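Local coordinates for protein peptidase S15/CocE/NonD (PDB 4PF1) that probably removes residues from the amino ends of peptides, as a serine aminopeptidase of the S15 family with an alpha/beta-hydrolase fold, at residues D139-D142 with W143-N147; T443-S446 with Y447-E450; D509-P512 with D513-E517. All blocks are in the same frame, centred on the assembly; numbering follows the deposited sequence. Where two conformers were deposited one is given.

Contact 1: D139-D142 with W143-N147; sequences DTID and WLVKN
Leu144 and Val145 direct their amides back to the carbonyls of Thr140 and Ile141, the i to i+4 pattern of the alpha-helix 133-147, which packs on the central sheet of the alpha/beta-hydrolase fold. Leu144 N lies 3.0 Å from Thr140 O. Val145 N stands 3.1 Å from Ile141 O, and its N-H points almost straight at the oxygen (175°). The bond from Trp143 N to Asp139 O is longer, 3.3 Å, and that from Lys146 N to Asp142 O is weak.

Towards the sheet, Thr140 and Leu144 lie side by side, with Thr140 CG2 3.8 Å from Leu144 CD1, and Leu144 rests on Ile51 of strand 46-54. Ile141 and Val145 touch Val155 of strand 154-160, while Trp143 packs on strand 32-40.

Asp142 and Lys146, one turn apart, form a salt bridge, with Lys146 NZ 3.0 Å from Asp142 OD1. The lysine chain runs extended as far as CE and then bends (chi4 80°), which brings NZ to OD1 from above the carboxylate plane. The same OD1 accepts a hydrogen bond from His175, so two donors grip it. At the last turn Trp143 O receives both Asn147 N and Asn147 ND2, each at 2.8 Å, and ND2 sits 3.2 Å above the plane of the Trp143 ring, offset toward its rim.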
ATOM      1  N   ASP A 139     -34.162 -24.712 -26.265  1.00 17.13           N
ATOM      2  CA  ASP A 139     -33.443 -25.812 -26.917  1.00 16.75           C
ATOM      3  C   ASP A 139     -32.245 -26.268 -26.066  1.00 20.37           C
ATOM      4  O   ASP A 139     -31.913 -27.456 -26.071  1.00 20.29           O
ATOM      5  CB  ASP A 139     -32.990 -25.405 -28.331  1.00 18.28           C
ATOM      6  CG  ASP A 139     -34.123 -24.962 -29.247  1.00 22.52           C
ATOM      7  OD1 ASP A 139     -35.285 -25.359 -28.997  1.00 22.00           O
ATOM      8  OD2 ASP A 139     -33.848 -24.209 -30.207  1.00 26.44           O
ATOM      9  N   THR A 140     -31.632 -25.333 -25.309  1.00 15.81           N
ATOM     10  CA  THR A 140     -30.510 -25.618 -24.408  1.00 15.37           C
ATOM     11  C   THR A 140     -30.999 -26.412 -23.179  1.00 18.41           C
ATOM     12  O   THR A 140     -30.404 -27.441 -22.856  1.00 17.97           O
ATOM     13  CB  THR A 140     -29.794 -24.310 -24.002  1.00 19.34           C
ATOM     14  OG1 THR A 140     -29.208 -23.728 -25.165  1.00 17.10           O
ATOM     15  CG2 THR A 140     -28.715 -24.529 -22.939  1.00 18.18           C
ATOM     16  N   ILE A 141     -32.081 -25.939 -22.507  1.00 14.78           N
ATOM     17  CA  ILE A 141     -32.631 -26.596 -21.310  1.00 14.72           C
ATOM     18  C   ILE A 141     -33.124 -28.015 -21.660  1.00 18.55           C
ATOM     19  O   ILE A 141     -32.875 -28.948 -20.892  1.00 18.08           O
ATOM     20  CB  ILE A 141     -33.745 -25.742 -20.622  1.00 17.90           C
ATOM     21  CG1 ILE A 141     -33.169 -24.412 -20.074  1.00 18.08           C
ATOM     22  CG2 ILE A 141     -34.440 -26.536 -19.499  1.00 19.10           C
ATOM     23  CD1 ILE A 141     -34.226 -23.397 -19.557  1.00 24.93           C
ATOM     24  N   ASP A 142     -33.781 -28.173 -22.828  1.00 15.82           N
ATOM     25  CA  ASP A 142     -34.301 -29.460 -23.305  1.00 16.03           C
ATOM     26  C   ASP A 142     -33.183 -30.481 -23.484  1.00 21.18           C
ATOM     27  O   ASP A 142     -33.340 -31.629 -23.070  1.00 21.18           O
ATOM     28  CB  ASP A 142     -35.078 -29.290 -24.615  1.00 17.70           C
ATOM     29  CG  ASP A 142     -36.033 -30.435 -24.891  1.00 22.98           C
ATOM     30  OD1 ASP A 142     -37.048 -30.552 -24.159  1.00 21.61           O
ATOM     31  OD2 ASP A 142     -35.766 -31.216 -25.828  1.00 26.06           O
ATOM     32  N   TRP A 143     -32.048 -30.061 -24.080  1.00 18.37           N
ATOM     33  CA  TRP A 143     -30.888 -30.933 -24.263  1.00 18.39           C
ATOM     34  C   TRP A 143     -30.266 -31.301 -22.907  1.00 21.05           C
ATOM     35  O   TRP A 143     -29.945 -32.465 -22.687  1.00 20.87           O
ATOM     36  CB  TRP A 143     -29.835 -30.267 -25.162  1.00 17.00           C
ATOM     37  CG  TRP A 143     -28.730 -31.195 -25.584  1.00 18.22           C
ATOM     38  CD1 TRP A 143     -28.654 -31.903 -26.746  1.00 21.63           C
ATOM     39  CD2 TRP A 143     -27.557 -31.538 -24.827  1.00 17.77           C
ATOM     40  NE1 TRP A 143     -27.503 -32.657 -26.767  1.00 21.16           N
ATOM     41  CE2 TRP A 143     -26.817 -32.461 -25.596  1.00 22.18           C
ATOM     42  CE3 TRP A 143     -27.065 -31.161 -23.563  1.00 18.54           C
ATOM     43  CZ2 TRP A 143     -25.603 -33.001 -25.154  1.00 21.56           C
ATOM     44  CZ3 TRP A 143     -25.870 -31.708 -23.120  1.00 20.07           C
ATOM     45  CH2 TRP A 143     -25.155 -32.619 -23.907  1.00 21.16           C
ATOM     46  N   LEU A 144     -30.076 -30.301 -22.019  1.00 16.67           N
ATOM     47  CA  LEU A 144     -29.448 -30.481 -20.706  1.00 16.15           C
ATOM     48  C   LEU A 144     -30.175 -31.518 -19.835  1.00 21.25           C
ATOM     49  O   LEU A 144     -29.532 -32.453 -19.363  1.00 21.57           O
ATOM     50  CB  LEU A 144     -29.343 -29.142 -19.950  1.00 15.46           C
ATOM     51  CG  LEU A 144     -28.281 -28.150 -20.447  1.00 19.35           C
ATOM     52  CD1 LEU A 144     -28.519 -26.767 -19.867  1.00 18.92           C
ATOM     53  CD2 LEU A 144     -26.869 -28.629 -20.124  1.00 21.29           C
ATOM     54  N   VAL A 145     -31.508 -31.372 -19.643  1.00 17.58           N
ATOM     55  CA  VAL A 145     -32.296 -32.287 -18.797  1.00 17.58           C
ATOM     56  C   VAL A 145     -32.406 -33.707 -19.414  1.00 21.95           C
ATOM     57  O   VAL A 145     -32.637 -34.668 -18.678  1.00 21.65           O
ATOM     58  CB  VAL A 145     -33.698 -31.724 -18.425  1.00 21.45           C
ATOM     59  CG1 VAL A 145     -33.577 -30.467 -17.570  1.00 20.69           C
ATOM     60  CG2 VAL A 145     -34.562 -31.470 -19.665  1.00 21.45           C
ATOM     61  N   LYS A 146     -32.228 -33.829 -20.749  1.00 18.84           N
ATOM     62  CA  LYS A 146     -32.297 -35.114 -21.454  1.00 19.30           C
ATOM     63  C   LYS A 146     -30.939 -35.820 -21.531  1.00 24.04           C
ATOM     64  O   LYS A 146     -30.908 -37.047 -21.634  1.00 24.05           O
ATOM     65  CB  LYS A 146     -32.836 -34.923 -22.884  1.00 21.78           C
ATOM     66  CG  LYS A 146     -34.354 -34.835 -22.985  1.00 29.14           C
ATOM     67  CD  LYS A 146     -34.778 -34.487 -24.409  1.00 36.87           C
ATOM     68  CE  LYS A 146     -36.256 -34.682 -24.648  1.00 48.23           C
ATOM     69  NZ  LYS A 146     -37.059 -33.542 -24.139  1.00 55.90           N
ATOM     70  N   ASN A 147     -29.821 -35.062 -21.521  1.00 21.26           N
ATOM     71  CA  ASN A 147     -28.495 -35.659 -21.717  1.00 21.62           C
ATOM     72  C   ASN A 147     -27.580 -35.633 -20.483  1.00 26.04           C
ATOM     73  O   ASN A 147     -26.505 -36.238 -20.527  1.00 25.13           O
ATOM     74  CB  ASN A 147     -27.794 -35.015 -22.907  1.00 21.43           C
ATOM     75  CG  ASN A 147     -28.507 -35.287 -24.204  1.00 37.52           C
ATOM     76  OD1 ASN A 147     -28.275 -36.301 -24.864  1.00 34.91           O
ATOM     77  ND2 ASN A 147     -29.448 -34.423 -24.558  1.00 24.09           N
TER

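Contact 2: T443-S446 with Y447-E450; sequences TIPS and YAAE
Pro445 and Tyr447 meet through a CH-pi contact. Pro445 CB stands over one face of the phenol ring, 3.7 Å from the centroid of the Tyr447 ring and 20° off its normal. The offset is toward the rim, and the nearest ring atom, Tyr447 CZ, is 3.5 Å from Pro445 CB. Pro445 CG lies farther along, 3.8 Å from Tyr447 OH. The ring reaches the proline because Tyr447 CG is held between the backbone N and the carbonyl carbon (chi1 49°), which folds the side chain back over the preceding residues. Trp224 also packs against this tyrosine.

The backbone contributes one hydrogen bond, from Ala448 N to Pro445 O at 3.2 Å. It closes a type I beta turn with Ser446 and Tyr447 at the two corner positions, in the long loop between strand 425-430 and helix 462-465. The amide comes from well above the carbonyl plane of Pro445, 63° out of it, and Ser451 OG adds a weak bond to the same oxygen.

Apolar contacts also join Ala448 to Ile444 and Pro445. Ala448 CB, directed back at the first segment, lies 3.9 Å from Ile444 CD1 and 4.3 Å from Pro445 CD. The isoleucine itself touches Tyr229. Glu450 was modelled in two conformers, so its contacts are less certain. In the conformer described here its CG approaches Ile444 CD1, OE2 hydrogen-bonds to Tyr229 OH, and the side chain packs on Lys520 of a second subunit.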
ATOM      1  N   THR A 443      -8.806  10.506 -16.122  1.00 13.58           N
ATOM      2  CA  THR A 443      -9.914   9.555 -16.267  1.00 13.80           C
ATOM      3  C   THR A 443      -9.441   8.415 -17.167  1.00 18.26           C
ATOM      4  O   THR A 443      -8.870   8.663 -18.234  1.00 17.25           O
ATOM      5  CB  THR A 443     -11.199  10.224 -16.783  1.00 21.62           C
ATOM      6  OG1 THR A 443     -10.965  10.773 -18.079  1.00 22.73           O
ATOM      7  CG2 THR A 443     -11.735  11.293 -15.828  1.00 20.65           C
ATOM      8  N   ILE A 444      -9.626   7.172 -16.712  1.00 15.34           N
ATOM      9  CA  ILE A 444      -9.165   5.990 -17.448  1.00 15.64           C
ATOM     10  C   ILE A 444     -10.345   5.039 -17.746  1.00 20.10           C
ATOM     11  O   ILE A 444     -11.381   5.141 -17.081  1.00 19.54           O
ATOM     12  CB  ILE A 444      -8.009   5.274 -16.676  1.00 18.76           C
ATOM     13  CG1 ILE A 444      -8.459   4.798 -15.268  1.00 18.95           C
ATOM     14  CG2 ILE A 444      -6.756   6.167 -16.614  1.00 19.23           C
ATOM     15  CD1 ILE A 444      -7.468   3.880 -14.547  1.00 25.63           C
ATOM     16  N   PRO A 445     -10.224   4.110 -18.736  1.00 17.11           N
ATOM     17  CA  PRO A 445     -11.346   3.205 -19.026  1.00 16.76           C
ATOM     18  C   PRO A 445     -11.647   2.242 -17.872  1.00 20.30           C
ATOM     19  O   PRO A 445     -10.776   1.961 -17.043  1.00 18.83           O
ATOM     20  CB  PRO A 445     -10.879   2.446 -20.275  1.00 18.87           C
ATOM     21  CG  PRO A 445      -9.746   3.241 -20.830  1.00 23.50           C
ATOM     22  CD  PRO A 445      -9.087   3.847 -19.642  1.00 19.15           C
ATOM     23  N   SER A 446     -12.891   1.738 -17.839  1.00 18.05           N
ATOM     24  CA  SER A 446     -13.422   0.829 -16.817  1.00 18.36           C
ATOM     25  C   SER A 446     -12.662  -0.506 -16.732  1.00 24.02           C
ATOM     26  O   SER A 446     -12.578  -1.088 -15.650  1.00 24.17           O
ATOM     27  CB  SER A 446     -14.899   0.551 -17.087  1.00 21.40           C
ATOM     28  OG  SER A 446     -15.086  -0.087 -18.339  1.00 30.62           O
ATOM     29  N   TYR A 447     -12.144  -0.998 -17.870  1.00 21.54           N
ATOM     30  CA  TYR A 447     -11.424  -2.276 -17.950  1.00 21.85           C
ATOM     31  C   TYR A 447      -9.945  -2.161 -17.532  1.00 26.70           C
ATOM     32  O   TYR A 447      -9.322  -3.192 -17.272  1.00 26.74           O
ATOM     33  CB  TYR A 447     -11.521  -2.877 -19.365  1.00 23.40           C
ATOM     34  CG  TYR A 447     -11.192  -1.906 -20.480  1.00 25.29           C
ATOM     35  CD1 TYR A 447      -9.871  -1.634 -20.829  1.00 27.52           C
ATOM     36  CD2 TYR A 447     -12.201  -1.303 -21.224  1.00 26.00           C
ATOM     37  CE1 TYR A 447      -9.563  -0.744 -21.857  1.00 28.41           C
ATOM     38  CE2 TYR A 447     -11.905  -0.425 -22.267  1.00 27.07           C
ATOM     39  CZ  TYR A 447     -10.584  -0.152 -22.582  1.00 34.80           C
ATOM     40  OH  TYR A 447     -10.284   0.733 -23.590  1.00 36.73           O
ATOM     41  N   ALA A 448      -9.382  -0.919 -17.470  1.00 23.29           N
ATOM     42  CA  ALA A 448      -7.982  -0.690 -17.072  1.00 23.85           C
ATOM     43  C   ALA A 448      -7.650  -1.401 -15.747  1.00 28.26           C
ATOM     44  O   ALA A 448      -8.515  -1.519 -14.880  1.00 28.01           O
ATOM     45  CB  ALA A 448      -7.698   0.800 -16.955  1.00 24.63           C
ATOM     46  N   ALA A 449      -6.413  -1.908 -15.620  1.00 25.41           N
ATOM     47  CA  ALA A 449      -5.947  -2.688 -14.463  1.00 25.38           C
ATOM     48  C   ALA A 449      -6.084  -1.949 -13.110  1.00 28.00           C
ATOM     49  O   ALA A 449      -6.413  -2.584 -12.102  1.00 27.99           O
ATOM     50  CB  ALA A 449      -4.502  -3.116 -14.672  1.00 26.57           C
ATOM     51  N   GLU A 450      -5.835  -0.630 -13.113  0.50 23.57           N
ATOM     52  CA  GLU A 450      -5.854   0.243 -11.939  0.50 22.77           C
ATOM     53  C   GLU A 450      -7.164   1.082 -11.857  0.50 25.80           C
ATOM     54  O   GLU A 450      -7.228   2.046 -11.087  0.50 25.41           O
ATOM     55  CB  GLU A 450      -4.601   1.160 -11.954  0.50 24.16           C
ATOM     56  CG  GLU A 450      -4.528   2.160 -13.112  0.50 31.80           C
ATOM     57  CD  GLU A 450      -4.045   1.669 -14.471  0.50 41.95           C
ATOM     58  OE1 GLU A 450      -4.220   0.469 -14.785  0.50 28.30           O
ATOM     59  OE2 GLU A 450      -3.549   2.512 -15.252  0.50 31.28           O
TER

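Contact 3: D509-P512 with D513-E517; sequences DVWP and DEVPE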
ATOM      1  N   ASP A 509     -24.557  13.204   0.580  1.00 11.17           N
ATOM      2  CA  ASP A 509     -24.520  13.173   2.027  1.00 10.83           C
ATOM      3  C   ASP A 509     -23.188  13.784   2.443  1.00 14.72           C
ATOM      4  O   ASP A 509     -22.139  13.190   2.188  1.00 14.21           O
ATOM      5  CB  ASP A 509     -24.685  11.735   2.571  1.00 11.92           C
ATOM      6  CG  ASP A 509     -24.640  11.625   4.097  1.00 14.85           C
ATOM      7  OD1 ASP A 509     -23.858  12.367   4.726  1.00 14.04           O
ATOM      8  OD2 ASP A 509     -25.347  10.764   4.649  1.00 18.71           O
ATOM      9  N   VAL A 510     -23.220  14.990   3.020  1.00 11.72           N
ATOM     10  CA  VAL A 510     -22.011  15.666   3.496  1.00 11.56           C
ATOM     11  C   VAL A 510     -21.701  15.153   4.898  1.00 16.27           C
ATOM     12  O   VAL A 510     -22.477  15.382   5.824  1.00 16.40           O
ATOM     13  CB  VAL A 510     -22.121  17.219   3.471  1.00 14.93           C
ATOM     14  CG1 VAL A 510     -20.781  17.870   3.802  1.00 14.59           C
ATOM     15  CG2 VAL A 510     -22.638  17.714   2.131  1.00 14.40           C
ATOM     16  N   TRP A 511     -20.575  14.451   5.047  1.00 13.03           N
ATOM     17  CA  TRP A 511     -20.143  13.903   6.328  1.00 13.48           C
ATOM     18  C   TRP A 511     -19.772  15.057   7.287  1.00 17.88           C
ATOM     19  O   TRP A 511     -19.471  16.157   6.809  1.00 18.22           O
ATOM     20  CB  TRP A 511     -18.970  12.929   6.115  1.00 12.18           C
ATOM     21  CG  TRP A 511     -19.393  11.595   5.551  1.00 13.29           C
ATOM     22  CD1 TRP A 511     -20.120  11.375   4.415  1.00 15.90           C
ATOM     23  CD2 TRP A 511     -19.108  10.302   6.101  1.00 13.38           C
ATOM     24  NE1 TRP A 511     -20.305  10.029   4.224  1.00 15.07           N
ATOM     25  CE2 TRP A 511     -19.697   9.344   5.245  1.00 16.94           C
ATOM     26  CE3 TRP A 511     -18.404   9.855   7.236  1.00 15.16           C
ATOM     27  CZ2 TRP A 511     -19.603   7.964   5.484  1.00 16.48           C
ATOM     28  CZ3 TRP A 511     -18.312   8.489   7.472  1.00 16.75           C
ATOM     29  CH2 TRP A 511     -18.902   7.561   6.601  1.00 17.14           C
ATOM     30  N   PRO A 512     -19.847  14.868   8.634  1.00 13.38           N
ATOM     31  CA  PRO A 512     -19.525  15.984   9.549  1.00 13.11           C
ATOM     32  C   PRO A 512     -18.102  16.517   9.373  1.00 16.31           C
ATOM     33  O   PRO A 512     -17.254  15.838   8.781  1.00 14.79           O
ATOM     34  CB  PRO A 512     -19.713  15.370  10.943  1.00 15.13           C
ATOM     35  CG  PRO A 512     -20.597  14.189  10.730  1.00 19.71           C
ATOM     36  CD  PRO A 512     -20.225  13.653   9.384  1.00 14.92           C
ATOM     37  N   ASP A 513     -17.851  17.754   9.880  1.00 14.03           N
ATOM     38  CA  ASP A 513     -16.551  18.445   9.821  1.00 14.29           C
ATOM     39  C   ASP A 513     -15.426  17.543  10.327  1.00 18.17           C
ATOM     40  O   ASP A 513     -14.360  17.479   9.711  1.00 16.85           O
ATOM     41  CB  ASP A 513     -16.597  19.752  10.636  1.00 16.47           C
ATOM     42  CG  ASP A 513     -17.559  20.805  10.104  1.00 25.62           C
ATOM     43  OD1 ASP A 513     -18.075  20.628   8.970  1.00 24.67           O
ATOM     44  OD2 ASP A 513     -17.774  21.815  10.805  1.00 31.79           O
ATOM     45  N   GLU A 514     -15.686  16.826  11.436  1.00 15.63           N
ATOM     46  CA  GLU A 514     -14.777  15.849  12.028  1.00 15.92           C
ATOM     47  C   GLU A 514     -15.526  14.534  12.247  1.00 20.23           C
ATOM     48  O   GLU A 514     -16.685  14.550  12.676  1.00 19.48           O
ATOM     49  CB  GLU A 514     -14.168  16.374  13.337  1.00 17.95           C
ATOM     50  CG  GLU A 514     -13.099  17.432  13.110  1.00 26.44           C
ATOM     51  CD  GLU A 514     -12.287  17.805  14.335  1.00 41.03           C
ATOM     52  OE1 GLU A 514     -12.886  18.297  15.318  1.00 19.87           O
ATOM     53  OE2 GLU A 514     -11.044  17.661  14.290  1.00 39.26           O
ATOM     54  N   VAL A 515     -14.895  13.405  11.881  1.00 17.20           N
ATOM     55  CA  VAL A 515     -15.501  12.072  11.981  1.00 16.89           C
ATOM     56  C   VAL A 515     -14.627  11.188  12.913  1.00 21.17           C
ATOM     57  O   VAL A 515     -13.571  10.717  12.488  1.00 20.29           O
ATOM     58  CB  VAL A 515     -15.704  11.433  10.564  1.00 19.89           C
ATOM     59  CG1 VAL A 515     -16.369  10.059  10.657  1.00 19.55           C
ATOM     60  CG2 VAL A 515     -16.507  12.356   9.644  1.00 19.29           C
ATOM     61  N   PRO A 516     -15.037  10.963  14.192  1.00 18.39           N
ATOM     62  CA  PRO A 516     -14.186  10.169  15.110  1.00 18.62           C
ATOM     63  C   PRO A 516     -13.959   8.710  14.681  1.00 23.22           C
ATOM     64  O   PRO A 516     -12.923   8.142  15.027  1.00 23.10           O
ATOM     65  CB  PRO A 516     -14.926  10.242  16.452  1.00 20.73           C
ATOM     66  CG  PRO A 516     -16.319  10.650  16.118  1.00 25.03           C
ATOM     67  CD  PRO A 516     -16.238  11.485  14.879  1.00 20.22           C
ATOM     68  N   GLU A 517     -14.913   8.112  13.937  1.00 19.94           N
ATOM     69  CA  GLU A 517     -14.830   6.723  13.455  1.00 20.15           C
ATOM     70  C   GLU A 517     -13.797   6.575  12.321  1.00 24.66           C
ATOM     71  O   GLU A 517     -13.208   5.506  12.167  1.00 24.87           O
ATOM     72  CB  GLU A 517     -16.210   6.223  12.974  1.00 21.46           C
ATOM     73  CG  GLU A 517     -17.297   6.249  14.046  1.00 34.72           C
ATOM     74  CD  GLU A 517     -18.055   7.558  14.213  1.00 56.47           C
ATOM     75  OE1 GLU A 517     -18.947   7.614  15.092  1.00 52.26           O
ATOM     76  OE2 GLU A 517     -17.762   8.527  13.473  1.00 47.06           O
TER
HETATM   77  O   HOH W   1     -18.552  18.924   6.773  1.00 28.81           O
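Pro512 and Val515 face each other across a bend of the chain just after strand 502-510, in the connection of a beta-hairpin whose other arm is strand 525-534. Their side chains cross at about a right angle. Val515 CG2 reaches the proline ring, 3.9 Å from Pro512 CD, and lies 3.7 Å from the oxygen Pro512 O. The valine CG1, anti to the backbone N (chi1 -178°), reaches along to the indole of Trp511, where it sits at the ring edge and in its plane, 4.0 Å from Trp511 CE3. The two methyls of Val515 thus touch the pyrrolidine ring of Pro512 and the rim of the Trp511 indole. Trp511 is itself anchored by a hydrogen bond from NE1 to Gln526 and by its rings meeting Tyr524 and His570. A glycerol molecule, probably from crystallisation, lies close to this indole.

Asp513, whose CB points away from segment 509-512, takes a different part. No direct hydrogen bond joins the two segments; instead a water bridges them, donating to Trp511 O at 2.9 Å and to Asp513 OD1 at 2.8 Å. The second carboxylate oxygen, OD2, forms a salt bridge with Arg237 of a second subunit, and Glu514 OE1 hydrogen-bonds to Ser80 of a third.

Between the two segments, then, apolar contact and a bridging water make the link, while backbone bonds tie Trp511 to Tyr524 and Pro512 to Gly523; the arginine of the second subunit would be expected to stabilise the ionised form of Asp513.

Overall arrangement
The three contacts follow one another along the chain without touching. Contact 1, partly buried, belongs to the peptidase domain and lies within one helix, whose side chains pack on the central sheet; contacts 2 and 3 are surface contacts of the C-terminal non-catalytic region, contact 2 in a loop and contact 3 at the end of strand 502-510 and in the loop after it. Contacts 1 and 3 lie on opposite sides of the chain's centre, about 56 Å between centres. Repeating backbone bonds and a salt bridge hold contact 1. Contact 2 relies on one turn bond and a proline-tyrosine CH-pi contact, whereas contact 3 has apolar packing and a bridging water. Other subunits reach contacts 2 and 3 but not contact 1.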